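Side-chain contacts in 23S rRNA (guanine(2535)-N(1))-methyltransferase (Streptomyces viridochromogenes, PDB 1O9G), which methylates N1 of guanine 2535 in 23S ribosomal RNA with S-adenosylmethionine and so confers resistance to the orthosomycin antibiotic avilamycin: residues Glu38-Ala43 and Val171-Leu176; Thr54-Cys59 and Arg198-Ala203; Leu69-Arg74 and Ala98-Ala103; Gln79-Asp84 and Ser167-Val172; Arg150-Phe155 and Ser161-Gly166. The protein carries 3 engineered substitutions. All blocks are in the same frame, centred on the assembly; numbering follows the deposited sequence.

Interaction 1. Residues Glu38-Ala43 and Val171-Leu176; sequences EIFQRA and VVLTDL
The Phe-40 ring meets Leu-173 at its edge: CD1 of the leucine lies near the ring plane, while the planes of Phe-40 and His-73 meet at about 50°. The second flat group, the guanidinium of Arg-42, is turned away from the strand and takes Glu-38 OE2 at its edge, in plane. The contact lies where helix 33-45 packs on one face of the central sheet of a Rossmann-like methyltransferase; the axes of helix segment 38-43 and strand 171-175 approach to 9.6 Å and run nearly antiparallel (158°).

Leu-173 reaches furthest into the contact, touching both Ile-39 and Phe-40. Its CG stands anti to the backbone N (chi1 -167°), which sends CD1 into the helix surface, 3.7 Å from Phe-40 CA. The same methyl reaches Ile-39 CG2, also at 3.7 Å, and the two side chains cross obliquely. Phe-40 CB adds a looser contact with Leu-173 CD1 at 3.9 Å. Leu-65 and Leu-69 of helix 64-72 also touch Leu-173, so two helices share this residue.

On the far side of the helix, the Arg-42 to Glu-38 salt bridge includes a nearly straight hydrogen bond from Arg-42 NE, 2.7 Å to Glu-38 OE2, on the anti side of the carboxylate. Glu-38 also accepts from the backbone N atoms of Arg-5, His-6 and Ala-7, and Arg-42 NH1 pairs with Glu-228, so the buried charges are tied to the N-terminal arm and to strand 228-232. One turn after Ile-39, Ala-43 CB closes against Val-171 CG1 at 4.0 Å.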
# COMPACT_ATOMS: atom_id res chain seq x y z
N GLU A 38 -0.29 0.06 11.17
CA GLU A 38 -0.90 1.09 12.02
C GLU A 38 -1.82 1.98 11.20
O GLU A 38 -2.96 2.23 11.59
CB GLU A 38 0.18 1.92 12.73
CG GLU A 38 -0.35 3.06 13.59
CD GLU A 38 -1.03 2.62 14.88
OE1 GLU A 38 -0.84 1.47 15.32
OE2 GLU A 38 -1.75 3.44 15.48
N ILE A 39 -1.35 2.47 10.07
CA ILE A 39 -2.13 3.38 9.25
C ILE A 39 -3.36 2.62 8.73
O ILE A 39 -4.47 3.14 8.76
CB ILE A 39 -1.30 3.97 8.08
CG1 ILE A 39 -0.16 4.84 8.60
CG2 ILE A 39 -2.21 4.76 7.17
CD1 ILE A 39 0.88 5.22 7.55
N PHE A 40 -3.16 1.41 8.22
CA PHE A 40 -4.25 0.63 7.64
C PHE A 40 -5.34 0.36 8.69
O PHE A 40 -6.54 0.51 8.42
CB PHE A 40 -3.74 -0.68 7.02
CG PHE A 40 -4.81 -1.52 6.42
CD1 PHE A 40 -5.46 -1.11 5.29
CD2 PHE A 40 -5.20 -2.72 7.01
CE1 PHE A 40 -6.45 -1.87 4.73
CE2 PHE A 40 -6.18 -3.49 6.45
CZ PHE A 40 -6.81 -3.07 5.32
N GLN A 41 -4.93 -0.02 9.89
CA GLN A 41 -5.89 -0.28 10.97
C GLN A 41 -6.62 0.98 11.41
O GLN A 41 -7.80 0.93 11.71
CB GLN A 41 -5.22 -1.02 12.13
CG GLN A 41 -4.78 -2.42 11.75
CD GLN A 41 -4.25 -3.19 12.92
OE1 GLN A 41 -4.99 -3.45 13.86
NE2 GLN A 41 -2.96 -3.51 12.89
N ARG A 42 -5.95 2.13 11.40
CA ARG A 42 -6.61 3.39 11.67
C ARG A 42 -7.67 3.70 10.61
O ARG A 42 -8.74 4.22 10.92
CB ARG A 42 -5.62 4.57 11.77
CG ARG A 42 -4.81 4.55 13.07
CD ARG A 42 -3.75 5.61 13.13
NE ARG A 42 -2.97 5.59 14.37
CZ ARG A 42 -2.70 6.65 15.11
NH1 ARG A 42 -3.18 7.85 14.83
NH2 ARG A 42 -1.92 6.50 16.17
N ALA A 43 -7.37 3.41 9.36
CA ALA A 43 -8.33 3.63 8.30
C ALA A 43 -9.54 2.71 8.47
O ALA A 43 -10.69 3.14 8.34
CB ALA A 43 -7.69 3.43 6.96
N VAL A 171 -10.81 1.85 0.99
CA VAL A 171 -9.61 2.47 1.52
C VAL A 171 -8.65 2.70 0.38
O VAL A 171 -8.40 1.80 -0.42
CB VAL A 171 -8.94 1.60 2.62
CG1 VAL A 171 -7.66 2.25 3.15
CG2 VAL A 171 -9.93 1.33 3.78
N VAL A 172 -8.12 3.91 0.32
CA VAL A 172 -6.93 4.24 -0.45
C VAL A 172 -5.82 4.45 0.57
O VAL A 172 -5.99 5.14 1.57
CB VAL A 172 -7.13 5.50 -1.26
CG1 VAL A 172 -5.77 6.03 -1.79
CG2 VAL A 172 -8.12 5.25 -2.37
N LEU A 173 -4.65 3.87 0.31
CA LEU A 173 -3.50 4.05 1.19
C LEU A 173 -2.29 4.14 0.28
O LEU A 173 -2.02 3.22 -0.48
CB LEU A 173 -3.40 2.93 2.22
CG LEU A 173 -2.44 3.10 3.39
CD1 LEU A 173 -2.83 2.16 4.54
CD2 LEU A 173 -1.00 2.88 3.02
N THR A 174 -1.59 5.27 0.34
CA THR A 174 -0.45 5.47 -0.51
C THR A 174 0.62 6.34 0.14
O THR A 174 0.34 7.22 0.92
CB THR A 174 -0.92 6.02 -1.86
OG1 THR A 174 0.12 5.88 -2.83
CG2 THR A 174 -1.29 7.49 -1.77
N ASP A 175 1.86 6.03 -0.21
CA ASP A 175 3.03 6.78 0.15
C ASP A 175 3.31 7.69 -1.03
O ASP A 175 3.46 7.23 -2.17
CB ASP A 175 4.20 5.81 0.39
CG ASP A 175 5.43 6.46 0.97
OD1 ASP A 175 5.34 7.55 1.57
OD2 ASP A 175 6.55 5.94 0.83
N LEU A 176 3.35 8.99 -0.79
CA LEU A 176 3.38 9.94 -1.90
C LEU A 176 4.67 9.78 -2.69
O LEU A 176 5.73 9.54 -2.10
CB LEU A 176 3.16 11.37 -1.40
CG LEU A 176 1.76 11.66 -0.83
CD1 LEU A 176 1.62 13.07 -0.30
CD2 LEU A 176 0.66 11.34 -1.85

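Interaction 2. Residues Thr54-Cys59 and Arg198-Ala203; sequences TLWDPC and RSLASA
Trp-56 and Leu-200 meet at a slant, the leucine aiming one methyl at the six-membered end of the indole. The evidence is an even pair of distances: CD2 of Leu-200 lies 3.8 Å from Trp-56 CH2 and equally 3.8 Å from Trp-56 CZ3. Pro-58 meets the same leucine at about a right angle, its CG 3.9 Å from Leu-200 CD2. A single methyl is thus shared by the indole and the pyrrolidine ring, which also touch each other: Pro-58 CB stands 3.5 Å above one face of the Trp-56 ring, offset toward its rim.

Two torsions produce this meeting. The indole is carried outward with CG anti to the backbone N (chi1 -180°), whereas in Leu-200 CG lies anti to the carbonyl carbon, and CD2 projects from the helix toward the strand. The polar end of Trp-56 is satisfied elsewhere, through NE1 and Ser-83 OG.

Through Leu-200, helix 190-203 packs on one face of the sheet at the C-terminal end of strand 53-57. Beyond the apolar contact, Asp-57 OD1 receives Cys-59 N at 3.0 Å and 148°, an Asx turn that bends the chain as it leaves the strand; Thr-174 OG1 bonds to the same oxygen. A first central strand running through Asp-57 into a glycine-rich loop matches the first conserved motif of Rossmann-like methyltransferases, which in relatives binds S-adenosylmethionine.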
# COMPACT_ATOMS: atom_id res chain seq x y z
N THR A 54 -11.98 -3.42 -0.02
CA THR A 54 -11.22 -3.25 -1.22
C THR A 54 -10.25 -2.11 -0.99
O THR A 54 -10.65 -0.99 -0.64
CB THR A 54 -12.15 -2.95 -2.38
OG1 THR A 54 -12.97 -4.12 -2.63
CG2 THR A 54 -11.36 -2.64 -3.64
N LEU A 55 -8.96 -2.40 -1.13
CA LEU A 55 -7.87 -1.46 -0.89
C LEU A 55 -7.16 -1.11 -2.20
O LEU A 55 -6.79 -2.00 -2.95
CB LEU A 55 -6.88 -2.09 0.07
CG LEU A 55 -5.53 -1.40 0.34
CD1 LEU A 55 -5.72 -0.11 0.98
CD2 LEU A 55 -4.59 -2.28 1.15
N TRP A 56 -6.96 0.20 -2.43
CA TRP A 56 -6.33 0.71 -3.63
C TRP A 56 -5.11 1.55 -3.24
O TRP A 56 -5.21 2.44 -2.40
CB TRP A 56 -7.33 1.58 -4.36
CG TRP A 56 -6.92 2.22 -5.66
CD1 TRP A 56 -5.89 1.89 -6.49
CD2 TRP A 56 -7.63 3.29 -6.30
NE1 TRP A 56 -5.92 2.69 -7.61
CE2 TRP A 56 -6.96 3.57 -7.51
CE3 TRP A 56 -8.73 4.07 -5.94
CZ2 TRP A 56 -7.37 4.56 -8.38
CZ3 TRP A 56 -9.15 5.08 -6.83
CH2 TRP A 56 -8.47 5.31 -8.02
N ASP A 57 -3.99 1.28 -3.92
CA ASP A 57 -2.82 2.13 -3.88
C ASP A 57 -2.60 2.68 -5.29
O ASP A 57 -2.13 1.97 -6.18
CB ASP A 57 -1.60 1.36 -3.41
CG ASP A 57 -0.41 2.25 -3.21
OD1 ASP A 57 -0.38 3.40 -3.73
OD2 ASP A 57 0.55 1.87 -2.50
N PRO A 58 -3.02 3.94 -5.51
CA PRO A 58 -2.94 4.61 -6.81
C PRO A 58 -1.59 5.27 -7.12
O PRO A 58 -1.44 5.91 -8.18
CB PRO A 58 -4.02 5.68 -6.73
CG PRO A 58 -3.98 6.10 -5.29
CD PRO A 58 -3.71 4.80 -4.54
N CYS A 59 -0.64 5.15 -6.21
CA CYS A 59 0.75 5.55 -6.44
C CYS A 59 1.63 4.45 -5.93
O CYS A 59 2.44 4.62 -5.03
CB CYS A 59 1.12 6.86 -5.77
SG CYS A 59 -0.04 8.20 -5.98
N ARG A 198 -8.89 15.37 -4.69
CA ARG A 198 -10.09 15.63 -5.47
C ARG A 198 -10.26 14.62 -6.59
O ARG A 198 -11.36 14.17 -6.86
CB ARG A 198 -10.08 17.04 -6.06
CG ARG A 198 -10.32 18.14 -5.03
CD ARG A 198 -10.64 19.47 -5.66
NE ARG A 198 -9.78 19.67 -6.83
CZ ARG A 198 -8.61 20.30 -6.83
NH1 ARG A 198 -8.13 20.88 -5.73
NH2 ARG A 198 -7.92 20.37 -7.97
N SER A 199 -9.17 14.26 -7.25
CA SER A 199 -9.24 13.27 -8.30
C SER A 199 -9.75 11.93 -7.76
O SER A 199 -10.67 11.34 -8.30
CB SER A 199 -7.87 13.10 -8.95
OG SER A 199 -7.95 12.26 -10.07
N LEU A 200 -9.14 11.47 -6.69
CA LEU A 200 -9.53 10.21 -6.07
C LEU A 200 -10.99 10.25 -5.63
O LEU A 200 -11.72 9.30 -5.86
CB LEU A 200 -8.63 9.89 -4.88
CG LEU A 200 -7.20 9.50 -5.23
CD1 LEU A 200 -6.33 9.38 -3.98
CD2 LEU A 200 -7.19 8.22 -6.03
N ALA A 201 -11.41 11.32 -4.97
CA ALA A 201 -12.75 11.36 -4.39
C ALA A 201 -13.81 11.31 -5.49
O ALA A 201 -14.91 10.82 -5.26
CB ALA A 201 -12.92 12.59 -3.51
N SER A 202 -13.48 11.79 -6.69
CA SER A 202 -14.42 11.73 -7.81
C SER A 202 -14.74 10.29 -8.22
O SER A 202 -15.80 10.03 -8.79
CB SER A 202 -13.90 12.52 -9.02
OG SER A 202 -12.83 11.87 -9.70
N ALA A 203 -13.84 9.37 -7.93
CA ALA A 203 -13.97 7.97 -8.35
C ALA A 203 -14.42 7.00 -7.24
O ALA A 203 -14.73 5.86 -7.53
CB ALA A 203 -12.67 7.50 -8.93

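Interaction 3. Residues Leu69-Arg74 and Ala98-Ala103; sequences LGLLHR and ALLSPA
Leu-71 and Leu-100 supply the apolar part of the contact, set at an angle to one another with their CD2 methyls 3.8 Å apart. Leu-71 CG is almost as near, 3.9 Å from Leu-100 CD2. In both residues CG lies anti to the carbonyl carbon (chi1 -64° in each), an orientation that brings the methyl ends together although neither CB points straight across.

Contacts with the backbone form a second group. Leu-100 CD2 lies 4.0 Å from Gly-70 C, directly on the helix surface, where the glycine has no side chain to hold it off. In the other direction Leu-71 CD2 approaches Leu-99 O at 3.7 Å, a van der Waals contact.

The backbone from Ala-98 to Ser-101 is shaped as a type I turn. Polar bonds anchor each segment: Ser-101, the N-cap of helix 102-119, bonds through OG to Gly-104 N, and Arg-74 reaches the carbonyl oxygens of Gly-143 and Ala-144 through NE and NH2.

Leu-100 also touches Val-80, so the turn between helices 87-98 and 102-119 packs against both helix and strand of the beta-alpha-beta crossover 53-57, 64-72, 77-84, a unit typical of the Rossmann-like fold.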
# COMPACT_ATOMS: atom_id res chain seq x y z
N LEU A 69 0.51 -5.12 2.98
CA LEU A 69 -0.83 -5.04 3.52
C LEU A 69 -1.70 -6.19 3.08
O LEU A 69 -2.46 -6.75 3.86
CB LEU A 69 -1.46 -3.73 3.19
CG LEU A 69 -0.78 -2.54 3.86
CD1 LEU A 69 -1.37 -1.25 3.26
CD2 LEU A 69 -0.98 -2.58 5.38
N GLY A 70 -1.57 -6.57 1.81
CA GLY A 70 -2.32 -7.67 1.24
C GLY A 70 -2.09 -8.98 1.98
O GLY A 70 -3.04 -9.71 2.27
N LEU A 71 -0.84 -9.29 2.31
CA LEU A 71 -0.50 -10.50 3.04
C LEU A 71 -0.85 -10.37 4.52
O LEU A 71 -1.53 -11.20 5.10
CB LEU A 71 0.97 -10.89 2.84
CG LEU A 71 1.37 -11.27 1.41
CD1 LEU A 71 2.88 -11.42 1.30
CD2 LEU A 71 0.65 -12.51 0.97
N LEU A 72 -0.40 -9.29 5.13
CA LEU A 72 -0.55 -9.12 6.57
C LEU A 72 -2.03 -9.04 6.95
O LEU A 72 -2.44 -9.63 7.97
CB LEU A 72 0.24 -7.91 7.06
CG LEU A 72 0.35 -7.71 8.55
CD1 LEU A 72 0.96 -8.91 9.22
CD2 LEU A 72 1.17 -6.48 8.83
N HIS A 73 -2.83 -8.39 6.13
CA HIS A 73 -4.24 -8.13 6.41
C HIS A 73 -5.20 -8.88 5.49
O HIS A 73 -6.33 -8.45 5.26
CB HIS A 73 -4.51 -6.63 6.41
CG HIS A 73 -3.90 -5.93 7.57
ND1 HIS A 73 -4.44 -5.99 8.83
CD2 HIS A 73 -2.76 -5.21 7.68
CE1 HIS A 73 -3.66 -5.32 9.66
NE2 HIS A 73 -2.64 -4.83 8.99
N ARG A 74 -4.74 -10.01 4.97
CA ARG A 74 -5.53 -10.83 4.07
C ARG A 74 -6.93 -11.09 4.58
O ARG A 74 -7.88 -11.01 3.80
CB ARG A 74 -4.82 -12.14 3.82
CG ARG A 74 -5.56 -13.18 3.01
CD ARG A 74 -5.74 -12.69 1.59
NE ARG A 74 -6.64 -13.50 0.77
CZ ARG A 74 -7.96 -13.31 0.66
NH1 ARG A 74 -8.60 -12.40 1.39
NH2 ARG A 74 -8.59 -13.99 -0.24
N ALA A 98 2.35 -10.66 -7.58
CA ALA A 98 2.35 -12.09 -7.85
C ALA A 98 2.41 -12.90 -6.54
O ALA A 98 1.96 -14.04 -6.50
CB ALA A 98 3.48 -12.47 -8.79
N LEU A 99 3.00 -12.33 -5.49
CA LEU A 99 3.10 -12.98 -4.19
C LEU A 99 1.79 -13.04 -3.41
O LEU A 99 1.75 -13.63 -2.33
CB LEU A 99 4.17 -12.27 -3.34
CG LEU A 99 5.56 -12.22 -3.99
CD1 LEU A 99 6.43 -11.33 -3.15
CD2 LEU A 99 6.16 -13.60 -4.13
N LEU A 100 0.73 -12.47 -3.94
CA LEU A 100 -0.58 -12.51 -3.29
C LEU A 100 -1.35 -13.78 -3.61
O LEU A 100 -2.50 -13.90 -3.21
CB LEU A 100 -1.40 -11.28 -3.64
CG LEU A 100 -0.79 -9.99 -3.12
CD1 LEU A 100 -1.61 -8.84 -3.58
CD2 LEU A 100 -0.67 -9.98 -1.59
N SER A 101 -0.73 -14.72 -4.32
CA SER A 101 -1.33 -16.05 -4.46
C SER A 101 -0.40 -17.12 -3.93
O SER A 101 0.82 -16.95 -3.94
CB SER A 101 -1.71 -16.35 -5.89
OG SER A 101 -0.57 -16.74 -6.62
N PRO A 102 -0.94 -18.22 -3.45
CA PRO A 102 -0.06 -19.34 -3.09
C PRO A 102 0.90 -19.76 -4.21
O PRO A 102 2.08 -20.00 -3.90
CB PRO A 102 -1.03 -20.45 -2.70
CG PRO A 102 -2.24 -19.71 -2.20
CD PRO A 102 -2.35 -18.51 -3.12
N ALA A 103 0.47 -19.75 -5.46
CA ALA A 103 1.34 -20.15 -6.57
C ALA A 103 2.52 -19.19 -6.70
O ALA A 103 3.62 -19.61 -6.95
CB ALA A 103 0.60 -20.23 -7.90

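Interaction 4. Residues Gln79-Asp84 and Ser167-Val172; sequences QVIASD and SAPDVV
Ser-167 OG faces the amide of Gln-79 and comes within 3.0 Å of OE1, a likely hydrogen bond with the serine as donor, though its proton has another acceptor within reach. The hydroxyl is 3.2 Å from Gln-79 NE2 as well and stands out of the amide plane. Beside it, the serine CB rests 3.9 Å from Ile-81 CD1. The same isoleucine methyl looks toward Pro-169 CG at a loose 4.3 Å, completing the first shell.

Side-chain torsions set the glutamine in this place. Its CG lies between the backbone N and the carbonyl carbon (chi1 67°), and the chain then extends, lifting the amide off the strand toward the loop 167-170. A weak hydrogen bond from NE2 to Thr-54 OG1 gives the amide a second contact.

Further out, strand 53-57 lies between strands 77-84 and 171-175. Leu-55 pairs through its backbone with Gln-79 and Ile-81, while Asp-170 OD2 accepts from Thr-54 N on the other flank. Trp-56 touches both Ile-81 and Pro-169, and Leu-164 of helix 160-164 does the same, covering the apolar side.

The contact therefore joins strand 77-84 to the loop that leads into strand 171-175, over strand 53-57. With OE1 and NE2 both near a hydroxyl whose proton is not settled, the amide is probably steered only softly by Ser-167, and the weak Thr-54 bond would help to orient it.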
# COMPACT_ATOMS: atom_id res chain seq x y z
N GLN A 79 -10.02 -7.61 -2.02
CA GLN A 79 -9.19 -7.46 -3.22
C GLN A 79 -8.32 -6.23 -3.04
O GLN A 79 -8.67 -5.33 -2.26
CB GLN A 79 -10.03 -7.28 -4.48
CG GLN A 79 -10.77 -6.00 -4.49
CD GLN A 79 -11.63 -5.80 -5.70
OE1 GLN A 79 -11.12 -5.64 -6.82
NE2 GLN A 79 -12.96 -5.76 -5.49
N VAL A 80 -7.23 -6.19 -3.78
CA VAL A 80 -6.39 -5.01 -3.85
C VAL A 80 -6.24 -4.57 -5.31
O VAL A 80 -6.29 -5.37 -6.24
CB VAL A 80 -5.01 -5.23 -3.18
CG1 VAL A 80 -5.17 -5.57 -1.72
CG2 VAL A 80 -4.22 -6.32 -3.84
N ILE A 81 -6.03 -3.26 -5.44
CA ILE A 81 -5.84 -2.61 -6.72
C ILE A 81 -4.60 -1.75 -6.64
O ILE A 81 -4.47 -0.96 -5.73
CB ILE A 81 -7.07 -1.74 -7.08
CG1 ILE A 81 -8.34 -2.62 -7.05
CG2 ILE A 81 -6.85 -1.09 -8.43
CD1 ILE A 81 -9.65 -1.87 -7.19
N ALA A 82 -3.74 -1.90 -7.64
CA ALA A 82 -2.52 -1.09 -7.74
C ALA A 82 -2.54 -0.30 -9.05
O ALA A 82 -2.89 -0.81 -10.11
CB ALA A 82 -1.32 -1.93 -7.72
N SER A 83 -2.11 0.94 -8.96
CA SER A 83 -1.85 1.69 -10.16
C SER A 83 -0.78 2.75 -9.91
O SER A 83 -0.52 3.13 -8.76
CB SER A 83 -3.14 2.29 -10.73
OG SER A 83 -3.78 3.19 -9.85
N ASP A 84 -0.14 3.18 -10.99
CA ASP A 84 0.88 4.23 -10.96
C ASP A 84 1.11 4.72 -12.39
O ASP A 84 0.67 4.10 -13.33
CB ASP A 84 2.18 3.73 -10.35
CG ASP A 84 2.96 4.82 -9.61
OD1 ASP A 84 2.89 5.99 -10.04
OD2 ASP A 84 3.69 4.59 -8.64
N SER A 167 -15.02 -1.97 -9.37
CA SER A 167 -14.83 -2.03 -7.92
C SER A 167 -14.96 -0.64 -7.30
O SER A 167 -14.65 0.38 -7.93
CB SER A 167 -13.46 -2.57 -7.57
OG SER A 167 -13.29 -3.89 -8.04
N ALA A 168 -15.42 -0.62 -6.06
CA ALA A 168 -15.57 0.60 -5.26
C ALA A 168 -14.66 0.53 -4.04
O ALA A 168 -15.05 0.01 -2.98
CB ALA A 168 -17.03 0.77 -4.85
N PRO A 169 -13.41 1.01 -4.13
CA PRO A 169 -12.50 0.92 -2.98
C PRO A 169 -13.03 1.58 -1.71
O PRO A 169 -13.55 2.68 -1.77
CB PRO A 169 -11.26 1.60 -3.49
CG PRO A 169 -11.31 1.41 -4.93
CD PRO A 169 -12.73 1.56 -5.31
N ASP A 170 -12.86 0.89 -0.59
CA ASP A 170 -13.19 1.45 0.71
C ASP A 170 -12.04 2.22 1.33
O ASP A 170 -12.27 3.07 2.16
CB ASP A 170 -13.62 0.33 1.65
CG ASP A 170 -14.63 -0.61 1.02
OD1 ASP A 170 -15.80 -0.20 0.88
OD2 ASP A 170 -14.31 -1.72 0.57
N VAL A 171 -10.81 1.85 0.99
CA VAL A 171 -9.61 2.47 1.52
C VAL A 171 -8.65 2.70 0.38
O VAL A 171 -8.40 1.80 -0.42
CB VAL A 171 -8.94 1.60 2.62
CG1 VAL A 171 -7.66 2.25 3.15
CG2 VAL A 171 -9.93 1.33 3.78
N VAL A 172 -8.12 3.91 0.32
CA VAL A 172 -6.93 4.24 -0.45
C VAL A 172 -5.82 4.45 0.57
O VAL A 172 -5.99 5.14 1.57
CB VAL A 172 -7.13 5.50 -1.26
CG1 VAL A 172 -5.77 6.03 -1.79
CG2 VAL A 172 -8.12 5.25 -2.37

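Interaction 5. Residues Arg150-Phe155 and Ser161-Gly166; sequences RTADVF and SAVLAG
Arg-150 lies across Ala-162 O: the arginine CD is 3.5 Å from this oxygen, and NE and CZ are only slightly farther. The approach is over one face of the guanidinium, the oxygen 3.4 Å above the plane and offset toward the rim, a geometry that does not make a hydrogen bond. An extended chain from CG to NE lays the arginine alongside the C-terminal end of helix 160-164. Arg-150 NH1 comes obliquely to Val-163 O at a long 3.9 Å. Since Arg-150 is exposed and touches a crystal neighbour, this pose may owe something to the lattice.

The apolar contact is tight, perhaps slightly strained. Ala-152 CB lies 3.3 Å from Val-163 CG2, closer than usual van der Waals packing, at a place where Ile-81, Ser-83 and Trp-56 also touch the valine. Further along, Asp-153 OD1 accepts from Phe-155 N at 3.0 Å in an Asx turn; the N-H reaches OD1 from above the carboxylate plane.

Chemically, a cation lies beside carbonyl oxygens at the C-terminal end of a short helix, which would carry a small partial negative charge; a mild electrostatic attraction is plausible.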
# COMPACT_ATOMS: atom_id res chain seq x y z
N ARG A 150 -2.62 -1.74 -13.12
CA ARG A 150 -2.69 -1.04 -14.42
C ARG A 150 -1.90 0.29 -14.30
O ARG A 150 -1.69 0.82 -13.23
CB ARG A 150 -4.14 -0.69 -14.85
CG ARG A 150 -5.03 -1.85 -15.30
CD ARG A 150 -6.35 -1.40 -15.89
NE ARG A 150 -7.21 -2.52 -16.37
CZ ARG A 150 -7.80 -3.42 -15.59
NH1 ARG A 150 -7.69 -3.42 -14.27
NH2 ARG A 150 -8.55 -4.34 -16.16
N THR A 151 -1.48 0.81 -15.44
CA THR A 151 -0.95 2.17 -15.53
C THR A 151 -2.07 3.19 -15.54
O THR A 151 -3.02 3.07 -16.31
CB THR A 151 -0.16 2.33 -16.82
OG1 THR A 151 0.84 1.32 -16.89
CG2 THR A 151 0.58 3.63 -16.83
N ALA A 152 -1.97 4.19 -14.68
CA ALA A 152 -2.89 5.34 -14.66
C ALA A 152 -2.33 6.52 -13.87
O ALA A 152 -1.74 6.36 -12.81
CB ALA A 152 -4.22 4.93 -14.12
N ASP A 153 -2.54 7.72 -14.40
CA ASP A 153 -2.19 8.95 -13.72
C ASP A 153 -3.28 9.29 -12.72
O ASP A 153 -4.39 9.58 -13.11
CB ASP A 153 -2.03 10.08 -14.74
CG ASP A 153 -1.59 11.37 -14.11
OD1 ASP A 153 -1.38 11.43 -12.88
OD2 ASP A 153 -1.40 12.40 -14.79
N VAL A 154 -2.97 9.22 -11.43
CA VAL A 154 -3.92 9.45 -10.35
C VAL A 154 -4.47 10.87 -10.38
O VAL A 154 -5.56 11.12 -9.89
CB VAL A 154 -3.28 9.15 -8.96
CG1 VAL A 154 -2.16 10.16 -8.61
CG2 VAL A 154 -4.33 9.13 -7.88
N PHE A 155 -3.72 11.80 -10.97
CA PHE A 155 -4.19 13.18 -11.11
C PHE A 155 -5.20 13.41 -12.24
O PHE A 155 -5.74 14.52 -12.37
CB PHE A 155 -3.00 14.11 -11.30
CG PHE A 155 -2.15 14.23 -10.08
CD1 PHE A 155 -2.39 15.24 -9.15
CD2 PHE A 155 -1.12 13.34 -9.85
CE1 PHE A 155 -1.61 15.36 -8.02
CE2 PHE A 155 -0.33 13.45 -8.71
CZ PHE A 155 -0.58 14.46 -7.79
N SER A 161 -11.69 5.18 -13.77
CA SER A 161 -12.71 4.15 -13.90
C SER A 161 -12.16 2.85 -14.49
O SER A 161 -12.54 1.76 -14.05
CB SER A 161 -13.91 4.66 -14.71
OG SER A 161 -13.64 4.62 -16.10
N ALA A 162 -11.21 2.95 -15.42
CA ALA A 162 -10.58 1.76 -15.98
C ALA A 162 -9.70 1.00 -14.98
O ALA A 162 -9.57 -0.20 -15.05
CB ALA A 162 -9.77 2.12 -17.24
N VAL A 163 -9.04 1.72 -14.08
CA VAL A 163 -8.29 1.09 -13.00
C VAL A 163 -9.26 0.32 -12.11
O VAL A 163 -8.95 -0.77 -11.66
CB VAL A 163 -7.53 2.15 -12.15
CG1 VAL A 163 -6.85 1.53 -10.94
CG2 VAL A 163 -6.49 2.85 -12.99
N LEU A 164 -10.41 0.90 -11.80
CA LEU A 164 -11.30 0.30 -10.81
C LEU A 164 -12.10 -0.89 -11.36
O LEU A 164 -12.46 -1.81 -10.61
CB LEU A 164 -12.21 1.36 -10.20
CG LEU A 164 -11.44 2.42 -9.40
CD1 LEU A 164 -12.43 3.33 -8.79
CD2 LEU A 164 -10.54 1.80 -8.32
N ALA A 165 -12.36 -0.87 -12.67
CA ALA A 165 -13.09 -1.93 -13.37
C ALA A 165 -14.34 -2.38 -12.59
O ALA A 165 -14.58 -3.57 -12.40
CB ALA A 165 -12.18 -3.10 -13.67
N GLY A 166 -15.11 -1.42 -12.10
CA GLY A 166 -16.35 -1.73 -11.41
C GLY A 166 -16.24 -1.90 -9.91
O GLY A 166 -17.26 -1.99 -9.25

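Overall arrangement
From the N terminus, helix 33-45 opens interaction 1 and strand 53-57 opens interaction 2; interaction 1 closes at 171-176 and interaction 2 at 198-203, so these two cross. Interaction 3, nested within both, ties helix 64-72 to the turn before helix 102-119. Interaction 4 crosses it and, nested within interaction 2, ties strand 77-84 to the loop before strand 171-175, sharing Val-171 and Val-172 with interaction 1. Interaction 5, the shortest loop, lies inside interaction 4 and ties the end of edge strand 147-151 to helix 160-164. Helices 33-45 and 190-203 are thereby tied to opposite faces of one sheet, with strands 53-57 and 171-175 central, 77-84 beside 53-57, and 147-151 at the edge.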